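Local coordinates for glutathione S-transferase, N-terminal domain protein (Pseudomonas putida, PDB 4NAX) that binds one glutathione disulfide per subunit and, as a member of the glutathione transferase superfamily, probably acts as a transferase, at residues G127-Q132 / V154-R159; P187-L192 / V202-F207; L119-G124 / K158-V163. One frame throughout, in Å; residues are numbered along the deposited sequence.

Contact 1 (G127-Q132 / V154-R159); sequences GPMFGQ and VNESKR. With GDS (oxidized glutathione disulfide), chain C.
S157 faces F130 and M129 where helices 109-137 and 148-168 cross at -138°, their local axes 8.8 Å apart. S157 OG lies 3.3 Å from F130 CD1, set obliquely to the ring, while S157 CB rests against CD1 and CE1. With OG anti to the carbonyl carbon (chi1 -66°), the hydroxyl can hydrogen-bond to Y153 O in its own helix, so this buried polar group is satisfied. M129 CG lies 3.8 Å from E156 CG. The sulfur of M129 rests on the same methylene.

The charged end of E156 is used within its helix. R159 grips it side-on in a salt bridge: NE reaches E156 OE1 at 2.9 Å and NH2 reaches E156 OE2 at 2.8 Å, both nearly straight and on the syn sides of the carboxylate, though tilted out of its plane. R159 NH2 also bonds to N68 of the second subunit.

The other contacts are with the ligand. P128 N comes within 3.2 Å of GDS OE3, and G131 CA within 3.4 Å of GDS O2; a beta carbon on G127 or G131 would run into the glutathione. This is a helix pair of the all-helical GST C-terminal domain, with helix 109-137 lining the glutathione site.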
loop_
_atom_site.group_PDB
_atom_site.type_symbol
_atom_site.label_atom_id
_atom_site.label_comp_id
_atom_site.label_asym_id
_atom_site.label_seq_id
_atom_site.Cartn_x
_atom_site.Cartn_y
_atom_site.Cartn_z
ATOM N N GLY A 127 2.068 -7.771 -1.562
ATOM C CA GLY A 127 1.254 -8.335 -0.471
ATOM C C GLY A 127 -0.100 -8.850 -0.953
ATOM O O GLY A 127 -0.457 -9.992 -0.714
ATOM N N PRO A 128 -0.871 -7.983 -1.629
ATOM C CA PRO A 128 -2.224 -8.407 -1.999
ATOM C C PRO A 128 -2.210 -9.594 -2.953
ATOM O O PRO A 128 -3.009 -10.510 -2.798
ATOM C CB PRO A 128 -2.808 -7.134 -2.647
ATOM C CG PRO A 128 -2.143 -6.013 -1.896
ATOM C CD PRO A 128 -0.712 -6.511 -1.729
ATOM N N MET A 129 -1.295 -9.597 -3.923
ATOM C CA MET A 129 -1.287 -10.654 -4.936
ATOM C C MET A 129 -0.695 -11.947 -4.429
ATOM O O MET A 129 -1.250 -13.024 -4.676
ATOM C CB MET A 129 -0.627 -10.159 -6.218
ATOM C CG MET A 129 -1.356 -8.959 -6.810
ATOM S SD MET A 129 -3.063 -9.343 -7.314
ATOM C CE MET A 129 -3.983 -8.526 -6.079
ATOM N N PHE A 130 0.425 -11.880 -3.709
ATOM C CA PHE A 130 0.962 -13.088 -3.148
ATOM C C PHE A 130 -0.040 -13.708 -2.170
ATOM O O PHE A 130 -0.189 -14.929 -2.087
ATOM C CB PHE A 130 2.319 -12.873 -2.440
ATOM C CG PHE A 130 3.501 -12.577 -3.334
ATOM C CD1 PHE A 130 3.407 -12.321 -4.682
ATOM C CD2 PHE A 130 4.762 -12.510 -2.736
ATOM C CE1 PHE A 130 4.539 -12.020 -5.426
ATOM C CE2 PHE A 130 5.879 -12.197 -3.468
ATOM C CZ PHE A 130 5.770 -11.955 -4.820
ATOM N N GLY A 131 -0.739 -12.862 -1.423
ATOM C CA GLY A 131 -1.739 -13.362 -0.503
ATOM C C GLY A 131 -2.841 -14.141 -1.203
ATOM O O GLY A 131 -3.357 -15.111 -0.650
ATOM N N GLN A 132 -3.212 -13.742 -2.422
ATOM C CA GLN A 132 -4.220 -14.488 -3.166
ATOM C C GLN A 132 -3.688 -15.833 -3.650
ATOM O O GLN A 132 -4.447 -16.796 -3.724
ATOM C CB GLN A 132 -4.798 -13.694 -4.337
ATOM C CG GLN A 132 -5.360 -12.314 -4.000
ATOM C CD GLN A 132 -6.064 -12.278 -2.675
ATOM O OE1 GLN A 132 -7.066 -12.964 -2.469
ATOM N NE2 GLN A 132 -5.549 -11.480 -1.764
ATOM N N VAL A 154 -1.352 -16.470 -9.661
ATOM C CA VAL A 154 -0.026 -17.025 -9.903
ATOM C C VAL A 154 0.691 -16.240 -11.011
ATOM O O VAL A 154 1.852 -15.853 -10.874
ATOM C CB VAL A 154 -0.098 -18.520 -10.258
ATOM C CG1 VAL A 154 1.224 -19.044 -10.804
ATOM C CG2 VAL A 154 -0.522 -19.288 -9.021
ATOM N N ASN A 155 0.012 -16.025 -12.136
ATOM C CA ASN A 155 0.605 -15.303 -13.242
ATOM C C ASN A 155 0.955 -13.880 -12.843
ATOM O O ASN A 155 2.017 -13.370 -13.202
ATOM C CB ASN A 155 -0.312 -15.347 -14.455
ATOM C CG ASN A 155 -0.301 -16.714 -15.128
ATOM O OD1 ASN A 155 0.697 -17.437 -15.075
ATOM N ND2 ASN A 155 -1.422 -17.091 -15.738
ATOM N N GLU A 156 0.083 -13.231 -12.077
ATOM C CA GLU A 156 0.386 -11.877 -11.619
ATOM C C GLU A 156 1.568 -11.862 -10.655
ATOM O O GLU A 156 2.420 -10.969 -10.714
ATOM C CB GLU A 156 -0.846 -11.224 -11.016
ATOM C CG GLU A 156 -0.608 -9.861 -10.411
ATOM C CD GLU A 156 -0.096 -8.807 -11.377
ATOM O OE1 GLU A 156 -0.050 -9.024 -12.618
ATOM O OE2 GLU A 156 0.312 -7.742 -10.873
ATOM N N SER A 157 1.644 -12.863 -9.778
ATOM C CA SER A 157 2.769 -12.963 -8.857
ATOM C C SER A 157 4.079 -13.202 -9.589
ATOM O O SER A 157 5.104 -12.639 -9.227
ATOM C CB SER A 157 2.502 -14.048 -7.807
ATOM O OG SER A 157 1.409 -13.660 -6.988
ATOM N N LYS A 158 4.049 -14.044 -10.627
ATOM C CA LYS A 158 5.213 -14.221 -11.495
ATOM C C LYS A 158 5.617 -12.901 -12.145
ATOM O O LYS A 158 6.803 -12.594 -12.223
ATOM C CB LYS A 158 4.940 -15.260 -12.579
ATOM C CG LYS A 158 4.839 -16.691 -12.132
ATOM C CD LYS A 158 4.495 -17.550 -13.361
ATOM C CE LYS A 158 4.620 -19.045 -13.171
ATOM N NZ LYS A 158 4.428 -19.723 -14.493
ATOM N N ARG A 159 4.647 -12.139 -12.631
ATOM C CA ARG A 159 4.934 -10.843 -13.261
ATOM C C ARG A 159 5.633 -9.902 -12.266
ATOM O O ARG A 159 6.648 -9.277 -12.568
ATOM C CB ARG A 159 3.655 -10.191 -13.818
ATOM C CG ARG A 159 3.923 -9.004 -14.726
ATOM C CD ARG A 159 2.661 -8.207 -15.007
ATOM N NE ARG A 159 2.177 -7.599 -13.779
ATOM C CZ ARG A 159 2.715 -6.529 -13.192
ATOM N NH1 ARG A 159 3.703 -5.851 -13.767
ATOM N NH2 ARG A 159 2.258 -6.128 -12.022
HETATM N N1 GDS C . -8.957 -12.419 5.636
HETATM C CA1 GDS C . -7.753 -12.978 5.025
HETATM C C1 GDS C . -8.099 -13.830 3.825
HETATM O OE1 GDS C . -7.204 -14.025 2.970
HETATM O OE2 GDS C . -9.244 -14.320 3.704
HETATM C CB1 GDS C . -7.005 -13.822 6.063
HETATM C CG1 GDS C . -5.544 -14.125 5.703
HETATM C CD1 GDS C . -4.706 -12.872 5.690
HETATM O O1 GDS C . -5.007 -11.915 6.379
HETATM N N2 GDS C . -3.657 -12.896 4.878
HETATM C CA2 GDS C . -2.700 -11.812 4.791
HETATM C C2 GDS C . -2.703 -11.194 3.418
HETATM O O2 GDS C . -2.826 -11.887 2.414
HETATM C CB2 GDS C . -1.294 -12.329 5.102
HETATM S SG2 GDS C . -1.032 -12.831 6.799
HETATM N N3 GDS C . -2.518 -9.877 3.358
HETATM C CA3 GDS C . -2.512 -9.150 2.099
HETATM C C3 GDS C . -1.612 -7.933 2.085
HETATM O OE3 GDS C . -1.902 -7.042 1.258
HETATM O OE4 GDS C . -0.624 -7.932 2.827
HETATM N N4 GDS C . -5.604 -10.732 9.092
HETATM C CA4 GDS C . -6.677 -10.884 10.051
HETATM C C4 GDS C . -8.033 -11.027 9.417
HETATM O OE5 GDS C . -9.039 -11.204 10.165
HETATM O OE6 GDS C . -8.099 -11.010 8.161
HETATM C C5 GDS C . -4.560 -9.958 9.358
HETATM O O5 GDS C . -4.481 -9.316 10.400
HETATM C CA5 GDS C . -3.444 -9.925 8.337
HETATM N N5 GDS C . -2.960 -8.559 8.169
HETATM C CB5 GDS C . -2.321 -10.838 8.830
HETATM S SG5 GDS C . -0.858 -10.864 7.792
HETATM C CA6 GDS C . -2.170 -4.361 5.743
HETATM C C6 GDS C . -0.804 -4.135 6.318
HETATM O OE7 GDS C . -0.697 -4.022 7.564
HETATM O OE8 GDS C . 0.158 -4.064 5.518
HETATM N N6 GDS C . -2.253 -3.728 4.411
HETATM C CB6 GDS C . -2.459 -5.859 5.643
HETATM C CG6 GDS C . -2.511 -6.515 7.027
HETATM C CD6 GDS C . -2.970 -7.947 6.981
HETATM O O6 GDS C . -3.286 -8.501 5.922
#

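Contact 2 (P187-L192 / V202-F207). With GDS (oxidized glutathione disulfide), chain C.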
loop_
_atom_site.group_PDB
_atom_site.type_symbol
_atom_site.label_atom_id
_atom_site.label_comp_id
_atom_site.label_asym_id
_atom_site.label_seq_id
_atom_site.Cartn_x
_atom_site.Cartn_y
_atom_site.Cartn_z
ATOM N N PRO A 187 9.932 -10.474 3.356
ATOM C CA PRO A 187 9.103 -11.435 4.114
ATOM C C PRO A 187 7.990 -12.029 3.286
ATOM O O PRO A 187 7.558 -13.172 3.535
ATOM C CB PRO A 187 8.556 -10.598 5.277
ATOM C CG PRO A 187 9.614 -9.525 5.470
ATOM C CD PRO A 187 9.987 -9.166 4.043
ATOM N N TRP A 188 7.470 -11.255 2.334
ATOM C CA TRP A 188 6.424 -11.769 1.450
ATOM C C TRP A 188 6.962 -12.763 0.421
ATOM O O TRP A 188 6.296 -13.749 0.110
ATOM C CB TRP A 188 5.669 -10.623 0.777
ATOM C CG TRP A 188 4.423 -10.270 1.522
ATOM C CD1 TRP A 188 4.165 -9.157 2.269
ATOM C CD2 TRP A 188 3.254 -11.081 1.584
ATOM N NE1 TRP A 188 2.873 -9.221 2.770
ATOM C CE2 TRP A 188 2.298 -10.395 2.349
ATOM C CE3 TRP A 188 2.924 -12.335 1.053
ATOM C CZ2 TRP A 188 1.036 -10.902 2.583
ATOM C CZ3 TRP A 188 1.681 -12.848 1.307
ATOM C CH2 TRP A 188 0.736 -12.128 2.059
ATOM N N VAL A 189 8.141 -12.484 -0.131
ATOM C CA VAL A 189 8.775 -13.444 -1.022
ATOM C C VAL A 189 9.003 -14.768 -0.267
ATOM O O VAL A 189 8.673 -15.860 -0.773
ATOM C CB VAL A 189 10.085 -12.896 -1.618
ATOM C CG1 VAL A 189 10.736 -13.940 -2.511
ATOM C CG2 VAL A 189 9.880 -11.603 -2.413
ATOM N N ARG A 190 9.548 -14.673 0.949
ATOM C CA ARG A 190 9.720 -15.866 1.784
ATOM C C ARG A 190 8.393 -16.607 1.981
ATOM O O ARG A 190 8.324 -17.834 1.839
ATOM C CB ARG A 190 10.295 -15.486 3.142
ATOM C CG ARG A 190 10.383 -16.652 4.111
ATOM C CD ARG A 190 10.925 -16.233 5.461
ATOM N NE ARG A 190 10.869 -17.309 6.438
ATOM C CZ ARG A 190 9.915 -17.471 7.355
ATOM N NH1 ARG A 190 8.913 -16.615 7.486
ATOM N NH2 ARG A 190 9.982 -18.501 8.172
ATOM N N ASN A 191 7.338 -15.878 2.319
ATOM C CA ASN A 191 6.066 -16.523 2.593
ATOM C C ASN A 191 5.522 -17.275 1.381
ATOM O O ASN A 191 4.957 -18.365 1.519
ATOM C CB ASN A 191 5.035 -15.505 3.073
ATOM C CG ASN A 191 4.015 -16.117 3.999
ATOM O OD1 ASN A 191 4.380 -16.748 4.981
ATOM N ND2 ASN A 191 2.747 -15.916 3.708
ATOM N N LEU A 192 5.696 -16.681 0.198
ATOM C CA LEU A 192 5.228 -17.276 -1.029
ATOM C C LEU A 192 5.907 -18.618 -1.283
ATOM O O LEU A 192 5.247 -19.593 -1.679
ATOM C CB LEU A 192 5.460 -16.315 -2.188
ATOM C CG LEU A 192 5.017 -16.756 -3.575
ATOM C CD1 LEU A 192 3.512 -16.852 -3.654
ATOM C CD2 LEU A 192 5.548 -15.776 -4.606
ATOM N N VAL A 202 5.154 -20.695 -8.960
ATOM C CA VAL A 202 5.578 -19.410 -9.533
ATOM C C VAL A 202 6.900 -19.476 -10.291
ATOM O O VAL A 202 7.401 -18.448 -10.733
ATOM C CB VAL A 202 5.643 -18.280 -8.479
ATOM C CG1 VAL A 202 4.296 -18.133 -7.771
ATOM C CG2 VAL A 202 6.786 -18.492 -7.495
ATOM N N GLY A 203 7.458 -20.675 -10.456
ATOM C CA GLY A 203 8.701 -20.841 -11.204
ATOM C C GLY A 203 9.823 -20.033 -10.581
ATOM O O GLY A 203 10.560 -19.334 -11.271
ATOM N N PHE A 204 9.962 -20.142 -9.263
ATOM C CA PHE A 204 10.846 -19.259 -8.491
ATOM C C PHE A 204 12.304 -19.363 -8.901
ATOM O O PHE A 204 13.052 -18.386 -8.831
ATOM C CB PHE A 204 10.728 -19.547 -6.985
ATOM C CG PHE A 204 11.409 -18.520 -6.115
ATOM C CD1 PHE A 204 11.015 -17.186 -6.152
ATOM C CD2 PHE A 204 12.414 -18.882 -5.236
ATOM C CE1 PHE A 204 11.629 -16.246 -5.358
ATOM C CE2 PHE A 204 13.019 -17.941 -4.429
ATOM C CZ PHE A 204 12.632 -16.618 -4.494
ATOM N N ASP A 205 12.715 -20.552 -9.333
ATOM C CA ASP A 205 14.109 -20.754 -9.675
ATOM C C ASP A 205 14.554 -19.911 -10.872
ATOM O O ASP A 205 15.759 -19.757 -11.091
ATOM C CB ASP A 205 14.433 -22.242 -9.840
ATOM C CG ASP A 205 14.540 -22.941 -8.504
ATOM O OD1 ASP A 205 15.336 -22.484 -7.653
ATOM O OD2 ASP A 205 13.818 -23.933 -8.290
ATOM N N GLN A 206 13.611 -19.324 -11.614
ATOM C CA GLN A 206 14.010 -18.440 -12.704
ATOM C C GLN A 206 14.414 -17.026 -12.246
ATOM O O GLN A 206 15.006 -16.278 -13.021
ATOM C CB GLN A 206 12.933 -18.376 -13.785
ATOM C CG GLN A 206 11.756 -17.476 -13.494
ATOM C CD GLN A 206 10.602 -17.723 -14.451
ATOM O OE1 GLN A 206 10.718 -17.455 -15.644
ATOM N NE2 GLN A 206 9.479 -18.229 -13.932
ATOM N N PHE A 207 14.107 -16.650 -11.003
ATOM C CA PHE A 207 14.369 -15.294 -10.517
ATOM C C PHE A 207 15.623 -15.278 -9.663
ATOM O O PHE A 207 15.570 -15.270 -8.430
ATOM C CB PHE A 207 13.145 -14.766 -9.759
ATOM C CG PHE A 207 11.866 -14.849 -10.565
ATOM C CD1 PHE A 207 11.662 -14.019 -11.673
ATOM C CD2 PHE A 207 10.878 -15.767 -10.239
ATOM C CE1 PHE A 207 10.512 -14.124 -12.428
ATOM C CE2 PHE A 207 9.718 -15.860 -10.981
ATOM C CZ PHE A 207 9.533 -15.035 -12.075
HETATM N N1 GDS C . -8.957 -12.419 5.636
HETATM C CA1 GDS C . -7.753 -12.978 5.025
HETATM C C1 GDS C . -8.099 -13.830 3.825
HETATM O OE1 GDS C . -7.204 -14.025 2.970
HETATM O OE2 GDS C . -9.244 -14.320 3.704
HETATM C CB1 GDS C . -7.005 -13.822 6.063
HETATM C CG1 GDS C . -5.544 -14.125 5.703
HETATM C CD1 GDS C . -4.706 -12.872 5.690
HETATM O O1 GDS C . -5.007 -11.915 6.379
HETATM N N2 GDS C . -3.657 -12.896 4.878
HETATM C CA2 GDS C . -2.700 -11.812 4.791
HETATM C C2 GDS C . -2.703 -11.194 3.418
HETATM O O2 GDS C . -2.826 -11.887 2.414
HETATM C CB2 GDS C . -1.294 -12.329 5.102
HETATM S SG2 GDS C . -1.032 -12.831 6.799
HETATM N N3 GDS C . -2.518 -9.877 3.358
HETATM C CA3 GDS C . -2.512 -9.150 2.099
HETATM C C3 GDS C . -1.612 -7.933 2.085
HETATM O OE3 GDS C . -1.902 -7.042 1.258
HETATM O OE4 GDS C . -0.624 -7.932 2.827
HETATM N N4 GDS C . -5.604 -10.732 9.092
HETATM C CA4 GDS C . -6.677 -10.884 10.051
HETATM C C4 GDS C . -8.033 -11.027 9.417
HETATM O OE5 GDS C . -9.039 -11.204 10.165
HETATM O OE6 GDS C . -8.099 -11.010 8.161
HETATM C C5 GDS C . -4.560 -9.958 9.358
HETATM O O5 GDS C . -4.481 -9.316 10.400
HETATM C CA5 GDS C . -3.444 -9.925 8.337
HETATM N N5 GDS C . -2.960 -8.559 8.169
HETATM C CB5 GDS C . -2.321 -10.838 8.830
HETATM S SG5 GDS C . -0.858 -10.864 7.792
HETATM C CA6 GDS C . -2.170 -4.361 5.743
HETATM C C6 GDS C . -0.804 -4.135 6.318
HETATM O OE7 GDS C . -0.697 -4.022 7.564
HETATM O OE8 GDS C . 0.158 -4.064 5.518
HETATM N N6 GDS C . -2.253 -3.728 4.411
HETATM C CB6 GDS C . -2.459 -5.859 5.643
HETATM C CG6 GDS C . -2.511 -6.515 7.027
HETATM C CD6 GDS C . -2.970 -7.947 6.981
HETATM O O6 GDS C . -3.286 -8.501 5.922
#
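V189 and F204 meet at about a right angle. V189 CG1 sits 3.8 Å from F204 CE1 and equally near CZ, so one methyl spans the far end of the ring, oblique to its plane. Both groups owe their reach to an extended first torsion: V189 CG1 stands anti to the backbone N (chi1 178°), and so does F204 CG (chi1 -169°), which carries the phenyl out from its short 3-10 turn towards helix 180-193.

The second pair is put together differently. L192 and V202 reach for each other tip to tip, L192 CD2 lying 4.1 Å from V202 CG1 and scarcely farther from CG2, so the leucine methyl addresses both branches of the valine. L161 of helix 148-168 touches both residues, and F130 of helix 109-137 also packs on L192. V189 and F204 are flanked instead by V210 and Q211 of helix 208-219.

On the loop, G203 O takes two donors from opposite faces of its carbonyl plane, Q206 N and, at 3.1 Å, Q206 NE2, which ties the 3-10 turn together. The same glutamine lays its CG over the centre of the F207 ring, 3.5 Å above the plane.

W188 turns towards the ligand. Its CZ2 is 3.4 Å from GDS OE4, oblique to the ring, and GDS C2 lies at the indole edge; W188 NE1 is hydrogen-bonded to N30 OD1, and N30 ND2 in turn bonds to the ligand. Helix 180-193 therefore packs the following loop against the hydrophobic core of the GST C-terminal helical domain with V189 and L192, and contributes W188 to the glutathione disulfide pocket.

Contact 3 (L119-G124 / K158-V163). With GDS (oxidized glutathione disulfide), chain C.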
loop_
_atom_site.group_PDB
_atom_site.type_symbol
_atom_site.label_atom_id
_atom_site.label_comp_id
_atom_site.label_asym_id
_atom_site.label_seq_id
_atom_site.Cartn_x
_atom_site.Cartn_y
_atom_site.Cartn_z
ATOM N N LEU A 119 8.080 0.714 -1.645
ATOM C CA LEU A 119 7.187 0.374 -0.544
ATOM C C LEU A 119 5.725 0.288 -0.996
ATOM O O LEU A 119 5.003 -0.638 -0.636
ATOM C CB LEU A 119 7.359 1.379 0.599
ATOM C CG LEU A 119 6.462 1.163 1.812
ATOM C CD1 LEU A 119 6.725 -0.177 2.480
ATOM C CD2 LEU A 119 6.627 2.324 2.798
ATOM N N MET A 120 5.305 1.263 -1.802
ATOM C CA MET A 120 3.930 1.271 -2.321
ATOM C C MET A 120 3.685 0.106 -3.299
ATOM O O MET A 120 2.620 -0.505 -3.288
ATOM C CB MET A 120 3.667 2.595 -3.027
ATOM C CG MET A 120 3.576 3.786 -2.087
ATOM S SD MET A 120 2.131 3.677 -1.021
ATOM C CE MET A 120 2.423 5.144 -0.028
ATOM N N PHE A 121 4.678 -0.215 -4.120
ATOM C CA PHE A 121 4.638 -1.365 -5.005
ATOM C C PHE A 121 4.394 -2.639 -4.175
ATOM O O PHE A 121 3.589 -3.515 -4.541
ATOM C CB PHE A 121 5.940 -1.433 -5.813
ATOM C CG PHE A 121 6.196 -2.740 -6.515
ATOM C CD1 PHE A 121 5.690 -2.983 -7.775
ATOM C CD2 PHE A 121 6.977 -3.703 -5.916
ATOM C CE1 PHE A 121 5.970 -4.169 -8.430
ATOM C CE2 PHE A 121 7.248 -4.896 -6.564
ATOM C CZ PHE A 121 6.732 -5.130 -7.821
ATOM N N GLN A 122 5.087 -2.741 -3.042
ATOM C CA GLN A 122 4.883 -3.868 -2.157
ATOM C C GLN A 122 3.459 -3.896 -1.620
ATOM O O GLN A 122 2.771 -4.929 -1.640
ATOM C CB GLN A 122 5.903 -3.847 -1.010
ATOM C CG GLN A 122 5.871 -5.094 -0.140
ATOM C CD GLN A 122 4.704 -5.116 0.834
ATOM O OE1 GLN A 122 4.503 -4.167 1.580
ATOM N NE2 GLN A 122 3.960 -6.209 0.870
ATOM N N MET A 123 3.016 -2.751 -1.108
ATOM C CA MET A 123 1.735 -2.677 -0.402
ATOM C C MET A 123 0.546 -2.908 -1.315
ATOM O O MET A 123 -0.463 -3.462 -0.883
ATOM C CB MET A 123 1.613 -1.346 0.335
ATOM C CG MET A 123 2.523 -1.253 1.579
ATOM S SD MET A 123 2.044 -2.283 2.966
ATOM C CE MET A 123 0.571 -1.445 3.487
ATOM N N GLY A 124 0.648 -2.473 -2.577
ATOM C CA GLY A 124 -0.437 -2.650 -3.539
ATOM C C GLY A 124 -0.352 -3.905 -4.388
ATOM O O GLY A 124 -1.388 -4.452 -4.825
ATOM N N LYS A 158 4.049 -14.044 -10.627
ATOM C CA LYS A 158 5.213 -14.221 -11.495
ATOM C C LYS A 158 5.617 -12.901 -12.145
ATOM O O LYS A 158 6.803 -12.594 -12.223
ATOM C CB LYS A 158 4.940 -15.260 -12.579
ATOM C CG LYS A 158 4.839 -16.691 -12.132
ATOM C CD LYS A 158 4.495 -17.550 -13.361
ATOM C CE LYS A 158 4.620 -19.045 -13.171
ATOM N NZ LYS A 158 4.428 -19.723 -14.493
ATOM N N ARG A 159 4.647 -12.139 -12.631
ATOM C CA ARG A 159 4.934 -10.843 -13.261
ATOM C C ARG A 159 5.633 -9.902 -12.266
ATOM O O ARG A 159 6.648 -9.277 -12.568
ATOM C CB ARG A 159 3.655 -10.191 -13.818
ATOM C CG ARG A 159 3.923 -9.004 -14.726
ATOM C CD ARG A 159 2.661 -8.207 -15.007
ATOM N NE ARG A 159 2.177 -7.599 -13.779
ATOM C CZ ARG A 159 2.715 -6.529 -13.192
ATOM N NH1 ARG A 159 3.703 -5.851 -13.767
ATOM N NH2 ARG A 159 2.258 -6.128 -12.022
ATOM N N LEU A 160 5.104 -9.828 -11.052
ATOM C CA LEU A 160 5.693 -9.014 -9.982
ATOM C C LEU A 160 7.094 -9.470 -9.612
ATOM O O LEU A 160 7.995 -8.637 -9.416
ATOM C CB LEU A 160 4.797 -9.053 -8.725
ATOM C CG LEU A 160 3.441 -8.343 -8.855
ATOM C CD1 LEU A 160 2.493 -8.741 -7.736
ATOM C CD2 LEU A 160 3.595 -6.839 -8.886
ATOM N N LEU A 161 7.293 -10.784 -9.546
ATOM C CA LEU A 161 8.635 -11.314 -9.318
ATOM C C LEU A 161 9.615 -10.899 -10.411
ATOM O O LEU A 161 10.771 -10.610 -10.131
ATOM C CB LEU A 161 8.611 -12.837 -9.167
ATOM C CG LEU A 161 8.060 -13.321 -7.821
ATOM C CD1 LEU A 161 7.676 -14.791 -7.884
ATOM C CD2 LEU A 161 9.041 -13.083 -6.677
ATOM N N GLY A 162 9.141 -10.872 -11.654
ATOM C CA GLY A 162 9.968 -10.431 -12.759
ATOM C C GLY A 162 10.364 -8.973 -12.637
ATOM O O GLY A 162 11.501 -8.600 -12.925
ATOM N N VAL A 163 9.425 -8.137 -12.215
ATOM C CA VAL A 163 9.730 -6.725 -11.975
ATOM C C VAL A 163 10.837 -6.613 -10.925
ATOM O O VAL A 163 11.811 -5.883 -11.112
ATOM C CB VAL A 163 8.474 -5.931 -11.545
ATOM C CG1 VAL A 163 8.838 -4.525 -11.158
ATOM C CG2 VAL A 163 7.431 -5.906 -12.667
HETATM N N1 GDS C . -8.957 -12.419 5.636
HETATM C CA1 GDS C . -7.753 -12.978 5.025
HETATM C C1 GDS C . -8.099 -13.830 3.825
HETATM O OE1 GDS C . -7.204 -14.025 2.970
HETATM O OE2 GDS C . -9.244 -14.320 3.704
HETATM C CB1 GDS C . -7.005 -13.822 6.063
HETATM C CG1 GDS C . -5.544 -14.125 5.703
HETATM C CD1 GDS C . -4.706 -12.872 5.690
HETATM O O1 GDS C . -5.007 -11.915 6.379
HETATM N N2 GDS C . -3.657 -12.896 4.878
HETATM C CA2 GDS C . -2.700 -11.812 4.791
HETATM C C2 GDS C . -2.703 -11.194 3.418
HETATM O O2 GDS C . -2.826 -11.887 2.414
HETATM C CB2 GDS C . -1.294 -12.329 5.102
HETATM S SG2 GDS C . -1.032 -12.831 6.799
HETATM N N3 GDS C . -2.518 -9.877 3.358
HETATM C CA3 GDS C . -2.512 -9.150 2.099
HETATM C C3 GDS C . -1.612 -7.933 2.085
HETATM O OE3 GDS C . -1.902 -7.042 1.258
HETATM O OE4 GDS C . -0.624 -7.932 2.827
HETATM N N4 GDS C . -5.604 -10.732 9.092
HETATM C CA4 GDS C . -6.677 -10.884 10.051
HETATM C C4 GDS C . -8.033 -11.027 9.417
HETATM O OE5 GDS C . -9.039 -11.204 10.165
HETATM O OE6 GDS C . -8.099 -11.010 8.161
HETATM C C5 GDS C . -4.560 -9.958 9.358
HETATM O O5 GDS C . -4.481 -9.316 10.400
HETATM C CA5 GDS C . -3.444 -9.925 8.337
HETATM N N5 GDS C . -2.960 -8.559 8.169
HETATM C CB5 GDS C . -2.321 -10.838 8.830
HETATM S SG5 GDS C . -0.858 -10.864 7.792
HETATM C CA6 GDS C . -2.170 -4.361 5.743
HETATM C C6 GDS C . -0.804 -4.135 6.318
HETATM O OE7 GDS C . -0.697 -4.022 7.564
HETATM O OE8 GDS C . 0.158 -4.064 5.518
HETATM N N6 GDS C . -2.253 -3.728 4.411
HETATM C CB6 GDS C . -2.459 -5.859 5.643
HETATM C CG6 GDS C . -2.511 -6.515 7.027
HETATM C CD6 GDS C . -2.970 -7.947 6.981
HETATM O O6 GDS C . -3.286 -8.501 5.922
#
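F121 pushes the far end of its ring between L160 and V163, and the contact across the two segments is wholly apolar. F121 CE1 lies 3.6 Å from L160 CD2, with CZ almost as close, while V163 CG1 stands 4.0 Å from F121 CE1 and at the same distance from CZ. Both methyls approach obliquely, and each aliphatic side chain slides past the phenylalanine in the opposite direction. The ring gets this far because F121 CG is anti to the backbone N (chi1 165°), which throws the phenyl outwards from helix 109-137.

Around these three, W118 stacks on F121 edge-to-face, and I126 packs against both F121 and L160. These are helices 109-137 and 148-168 of the all-helical GST C-terminal domain, here joined through side chains alone, the nearest backbone pair, F121 and L160, having CA atoms 9.2 Å apart. Cutting F121 back to an alanine would probably leave a gap between the helices at L160 and V163 and take from W118 the ring it stacks on.

N68 of the second subunit packs on both F121 and L160, while M120 meets its own counterpart there, so this packing borders the dimer interface.

The ligand is met from elsewhere on helix 109-137. M123, bent at chi2 and chi3 (both near -70°), brings CE to 3.3 Å from GDS OE8 and SD to 3.6 Å from that same carboxylate oxygen. M123 also packs on E89 and S90, both of which hydrogen-bond the glutathione disulfide.

Along the chain, helix 109-137 supplies L119-G124 and then G127-Q132, and helix 148-168 answers in reverse, K158-V163 meeting the first and V154-R159 the second. The loop closed by contact 1 thus starts later and ends earlier than that of contact 3, and the two share K158 and R159; their centres are about 8 Å apart. G127 N probably hydrogen-bonds Q122 O, linking their first segments. Contact 2 follows in series, closing a short loop from helix 180-193 to the approach to helix 208-219. It abuts the others through W188 on G127 and F207 on G162. All three touch the glutathione disulfide, and contacts 1 and 3 also reach the second subunit.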